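Local coordinates for protein myosin-4 (Saccharomyces cerevisiae, PDB 3MMI) that is a type V myosin motor, here its globular tail, recruited to ASH1 mRNA through SHE3 to help restrict certain proteins to the bud and daughter cell, at residues N286-K289 with L290-F294; A297-P300 with A301-Q304. One frame throughout, in Å; residues are numbered along the deposited sequence.

Contact 1: residues N286-K289 with L290-F294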
loop_
_atom_site.group_PDB
_atom_site.type_symbol
_atom_site.label_atom_id
_atom_site.label_comp_id
_atom_site.label_asym_id
_atom_site.label_seq_id
_atom_site.Cartn_x
_atom_site.Cartn_y
_atom_site.Cartn_z
ATOM N N ASN A 286 -11.750 28.952 -21.934
ATOM C CA ASN A 286 -11.649 29.869 -20.852
ATOM C C ASN A 286 -12.131 29.462 -19.455
ATOM O O ASN A 286 -11.418 29.667 -18.496
ATOM C CB ASN A 286 -12.327 31.133 -21.207
ATOM C CG ASN A 286 -11.552 32.204 -20.765
ATOM O OD1 ASN A 286 -11.536 32.527 -19.572
ATOM N ND2 ASN A 286 -10.739 32.750 -21.691
ATOM N N GLU A 287 -13.290 28.844 -19.359
ATOM C CA GLU A 287 -13.590 28.077 -18.143
ATOM C C GLU A 287 -12.692 26.956 -17.836
ATOM O O GLU A 287 -12.331 26.840 -16.653
ATOM C CB GLU A 287 -14.970 27.487 -18.193
ATOM C CG GLU A 287 -15.820 28.377 -18.891
ATOM C CD GLU A 287 -17.250 27.914 -18.946
ATOM O OE1 GLU A 287 -17.533 26.814 -19.557
ATOM O OE2 GLU A 287 -18.081 28.691 -18.400
ATOM N N PHE A 288 -12.304 26.177 -18.915
ATOM C CA PHE A 288 -11.447 25.008 -18.803
ATOM C C PHE A 288 -10.132 25.455 -18.248
ATOM O O PHE A 288 -9.584 24.732 -17.441
ATOM C CB PHE A 288 -11.319 24.281 -20.166
ATOM C CG PHE A 288 -10.530 23.038 -20.103
ATOM C CD1 PHE A 288 -11.188 21.849 -19.854
ATOM C CD2 PHE A 288 -9.163 23.043 -20.215
ATOM C CE1 PHE A 288 -10.550 20.696 -19.750
ATOM C CE2 PHE A 288 -8.479 21.740 -20.095
ATOM C CZ PHE A 288 -9.199 20.593 -19.838
ATOM N N LYS A 289 -9.603 26.595 -18.737
ATOM C CA LYS A 289 -8.239 27.002 -18.380
ATOM C C LYS A 289 -8.269 27.381 -16.941
ATOM O O LYS A 289 -7.379 27.080 -16.142
ATOM C CB LYS A 289 -7.733 28.203 -19.203
ATOM C CG LYS A 289 -7.011 27.794 -20.576
ATOM C CD LYS A 289 -6.840 28.934 -21.562
ATOM C CE LYS A 289 -5.524 29.669 -21.407
ATOM N NZ LYS A 289 -4.893 29.938 -22.784
ATOM N N LEU A 290 -9.379 27.998 -16.599
ATOM C CA LEU A 290 -9.607 28.365 -15.199
ATOM C C LEU A 290 -9.640 27.176 -14.268
ATOM O O LEU A 290 -9.022 27.219 -13.190
ATOM C CB LEU A 290 -10.862 29.200 -15.003
ATOM C CG LEU A 290 -10.901 30.696 -15.198
ATOM C CD1 LEU A 290 -11.973 31.159 -14.215
ATOM C CD2 LEU A 290 -9.546 31.376 -14.868
ATOM N N LEU A 291 -10.266 26.096 -14.746
ATOM C CA LEU A 291 -10.297 24.862 -13.961
ATOM C C LEU A 291 -9.031 24.046 -13.922
ATOM O O LEU A 291 -8.668 23.579 -12.817
ATOM C CB LEU A 291 -11.508 24.066 -14.324
ATOM C CG LEU A 291 -12.816 24.718 -13.830
ATOM C CD1 LEU A 291 -14.078 24.123 -14.442
ATOM C CD2 LEU A 291 -12.996 24.615 -12.322
ATOM N N PHE A 292 -8.268 23.942 -15.031
ATOM C CA PHE A 292 -7.164 22.930 -15.091
ATOM C C PHE A 292 -5.726 23.415 -15.318
ATOM O O PHE A 292 -4.756 22.619 -15.216
ATOM C CB PHE A 292 -7.544 21.942 -16.184
ATOM C CG PHE A 292 -8.833 21.226 -15.890
ATOM C CD1 PHE A 292 -8.839 20.145 -14.974
ATOM C CD2 PHE A 292 -10.033 21.642 -16.517
ATOM C CE1 PHE A 292 -10.064 19.461 -14.691
ATOM C CE2 PHE A 292 -11.253 20.983 -16.251
ATOM C CZ PHE A 292 -11.287 19.886 -15.316
ATOM N N ASP A 293 -5.563 24.707 -15.686
ATOM C CA ASP A 293 -4.214 25.199 -15.819
ATOM C C ASP A 293 -3.624 25.183 -14.434
ATOM O O ASP A 293 -4.217 25.751 -13.498
ATOM C CB ASP A 293 -4.233 26.644 -16.366
ATOM C CG ASP A 293 -4.357 26.714 -17.905
ATOM O OD1 ASP A 293 -4.428 25.696 -18.625
ATOM O OD2 ASP A 293 -4.392 27.831 -18.427
ATOM N N PHE A 294 -2.449 24.635 -14.273
ATOM C CA PHE A 294 -1.764 24.681 -12.961
ATOM C C PHE A 294 -2.596 23.976 -11.910
ATOM O O PHE A 294 -2.650 24.414 -10.759
ATOM C CB PHE A 294 -1.456 26.109 -12.422
ATOM C CG PHE A 294 -1.343 27.176 -13.457
ATOM C CD1 PHE A 294 -0.488 27.051 -14.571
ATOM C CD2 PHE A 294 -2.092 28.349 -13.313
ATOM C CE1 PHE A 294 -0.416 28.130 -15.563
ATOM C CE2 PHE A 294 -2.015 29.402 -14.283
ATOM C CZ PHE A 294 -1.186 29.276 -15.413
#

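Contact 2: residues A297-P300 with A301-Q304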
loop_
_atom_site.group_PDB
_atom_site.type_symbol
_atom_site.label_atom_id
_atom_site.label_comp_id
_atom_site.label_asym_id
_atom_site.label_seq_id
_atom_site.Cartn_x
_atom_site.Cartn_y
_atom_site.Cartn_z
ATOM N N ALA A 297 -3.496 17.414 -9.665
ATOM C CA ALA A 297 -3.993 16.059 -9.224
ATOM C C ALA A 297 -3.968 14.942 -10.433
ATOM O O ALA A 297 -3.687 13.773 -10.192
ATOM C CB ALA A 297 -5.336 16.154 -8.648
ATOM N N LEU A 298 -4.342 15.384 -11.628
ATOM C CA LEU A 298 -4.292 14.612 -12.877
ATOM C C LEU A 298 -3.405 15.318 -13.850
ATOM O O LEU A 298 -3.476 16.569 -13.911
ATOM C CB LEU A 298 -5.680 14.420 -13.492
ATOM C CG LEU A 298 -6.583 13.439 -12.644
ATOM C CD1 LEU A 298 -8.085 13.536 -12.988
ATOM C CD2 LEU A 298 -6.151 11.979 -12.551
ATOM N N ASN A 299 -2.618 14.592 -14.660
ATOM C CA ASN A 299 -1.870 15.343 -15.657
ATOM C C ASN A 299 -2.740 15.646 -16.846
ATOM O O ASN A 299 -3.854 15.143 -16.990
ATOM C CB ASN A 299 -0.479 14.604 -15.911
ATOM C CG ASN A 299 -0.651 13.300 -16.463
ATOM O OD1 ASN A 299 -1.557 13.105 -17.286
ATOM N ND2 ASN A 299 0.276 12.405 -16.128
ATOM N N PRO A 300 -2.184 16.389 -17.826
ATOM C CA PRO A 300 -2.917 16.655 -19.031
ATOM C C PRO A 300 -3.303 15.428 -19.883
ATOM O O PRO A 300 -4.393 15.448 -20.401
ATOM C CB PRO A 300 -2.024 17.654 -19.759
ATOM C CG PRO A 300 -1.242 18.334 -18.633
ATOM C CD PRO A 300 -0.883 17.075 -17.818
ATOM N N ALA A 301 -2.488 14.367 -19.925
ATOM C CA ALA A 301 -2.773 13.169 -20.792
ATOM C C ALA A 301 -3.920 12.438 -20.053
ATOM O O ALA A 301 -4.786 11.849 -20.671
ATOM C CB ALA A 301 -1.575 12.310 -20.907
ATOM N N GLN A 302 -3.870 12.412 -18.702
ATOM C CA GLN A 302 -4.942 11.728 -17.878
ATOM C C GLN A 302 -6.243 12.402 -18.079
ATOM O O GLN A 302 -7.276 11.809 -18.338
ATOM C CB GLN A 302 -4.532 11.712 -16.432
ATOM C CG GLN A 302 -3.436 10.674 -16.151
ATOM C CD GLN A 302 -2.853 10.819 -14.784
ATOM O OE1 GLN A 302 -2.739 11.924 -14.297
ATOM N NE2 GLN A 302 -2.283 9.752 -14.249
ATOM N N ILE A 303 -6.216 13.724 -18.074
ATOM C CA ILE A 303 -7.428 14.449 -18.280
ATOM C C ILE A 303 -7.923 14.297 -19.694
ATOM O O ILE A 303 -9.170 14.173 -19.928
ATOM C CB ILE A 303 -7.259 15.983 -17.977
ATOM C CG1 ILE A 303 -6.870 16.249 -16.544
ATOM C CG2 ILE A 303 -8.486 16.793 -18.423
ATOM C CD1 ILE A 303 -6.535 17.661 -16.302
ATOM N N GLN A 304 -7.035 14.393 -20.659
ATOM C CA GLN A 304 -7.419 14.062 -22.057
ATOM C C GLN A 304 -7.941 12.683 -22.195
ATOM O O GLN A 304 -8.940 12.462 -22.933
ATOM C CB GLN A 304 -6.179 14.332 -22.998
ATOM C CG GLN A 304 -6.594 14.250 -24.460
ATOM C CD GLN A 304 -5.417 13.974 -25.383
ATOM O OE1 GLN A 304 -4.586 13.151 -25.121
ATOM N NE2 GLN A 304 -5.308 14.782 -26.349
HETATM O O HOH W 1 -1.274 12.037 -11.733
#

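Contact 1: residues N286-K289 with L290-F294
F292 N donates to F288 O and L291 N to E287 O, each at 2.9 Å, and these bonds carry the alpha-helical i to i+4 ladder into its last turn. D293 N closes the final rung on K289 O at 3.0 Å, although D293 itself has already left helical backbone angles. The D293 carboxylate crosses the lysine stem at a slant: its OD2 meets CG of K289 at 3.4 Å. The two charged ends do not touch, since NZ of K289 stays 4.9 Å from OD2 of D293, so any attraction between them is probably modest; OD1 of D293 is hydrogen-bonded to the hydroxyl of Y327.

On another side of the helix, F288 and F292 pack one turn apart. With CG of F288 anti to its backbone N (chi1 -176°), its ring turns one face to F292, whose CD2 sits over its centre, 3.4 Å above the plane. The planes meet at an oblique 35°. With an alanine in place of F288, CD2 of F292 would probably lose the ring it packs against and a gap would open toward I324 and L328. Phenylalanine suits the spot because its broad, flat ring can meet F292 and helices 300-308 and 322-338 together. The arrangement is that of the C-terminal turn of a short helix in the all-helical DIL region of the globular tail.

Contact 2: residues A297-P300 with A301-Q304
OE1 of Q302 is gripped from two directions. N299 N donates to it at 2.7 Å in a nearly straight bond lying in the carbonyl plane of the glutamine amide, and a water donates to it as well at 3.0 Å, while reaching A297 O only weakly. The glutamine can fold back this far because its CG stands beside its own backbone N (chi1 -75°) and the chain beyond runs extended toward the N-terminal end of the helix.

The return half of the exchange comes from N299. Its OD1 accepts from Q302 N at 2.8 Å, nearly along the C=O axis, and more weakly from A301 N at 3.1 Å. A chi1 of 64° sets CG between the backbone N and the carbonyl carbon, which brings the short asparagine amide over the first turn, where NH groups lack helical carbonyl partners. The two side-chain amides cross at about a right angle along their chains, yet their planes are stacked, only 26° apart. Their NH2 groups turn to other backbone: ND2 of N299 to E344 O and NE2 of Q302 to I345 O.

Behind the cap, I303 N donates to N299 O at 3.0 Å and Q304 N to P300 O, beginning the regular helix. P300 fits the first turn because its nitrogen has no proton to satisfy. CB of L298 meets CG1 of I303 at 3.8 Å, adding an apolar contact between the preceding loop and the helix. Reciprocal bonding of N-cap N299 with Q302 three residues on defines a capping box, here starting helix 300-308 of the DIL region.

How the contacts relate
Contact 1 finishes helix 285-292 and contact 2 starts the next one, 300-308, so the two flank a short connection, their centres 12 Å apart. The former is largely a surface contact, with F288 its one buried residue; the latter is partly buried, with four buried residues. Chemistry follows place: backbone rungs and an aromatic pair end the first helix, whereas the second begins with an exchange of side-chain amides, N299 capping first-turn NH groups and Q302 returning a bond to the N-cap backbone. I303 joins them, its CD1 packing 3.6 Å from CD1 of F292 and its CG2 near F288. Helix 322-338 also touches both, through F288 and K289 in contact 1 and P300 and Q304 in contact 2.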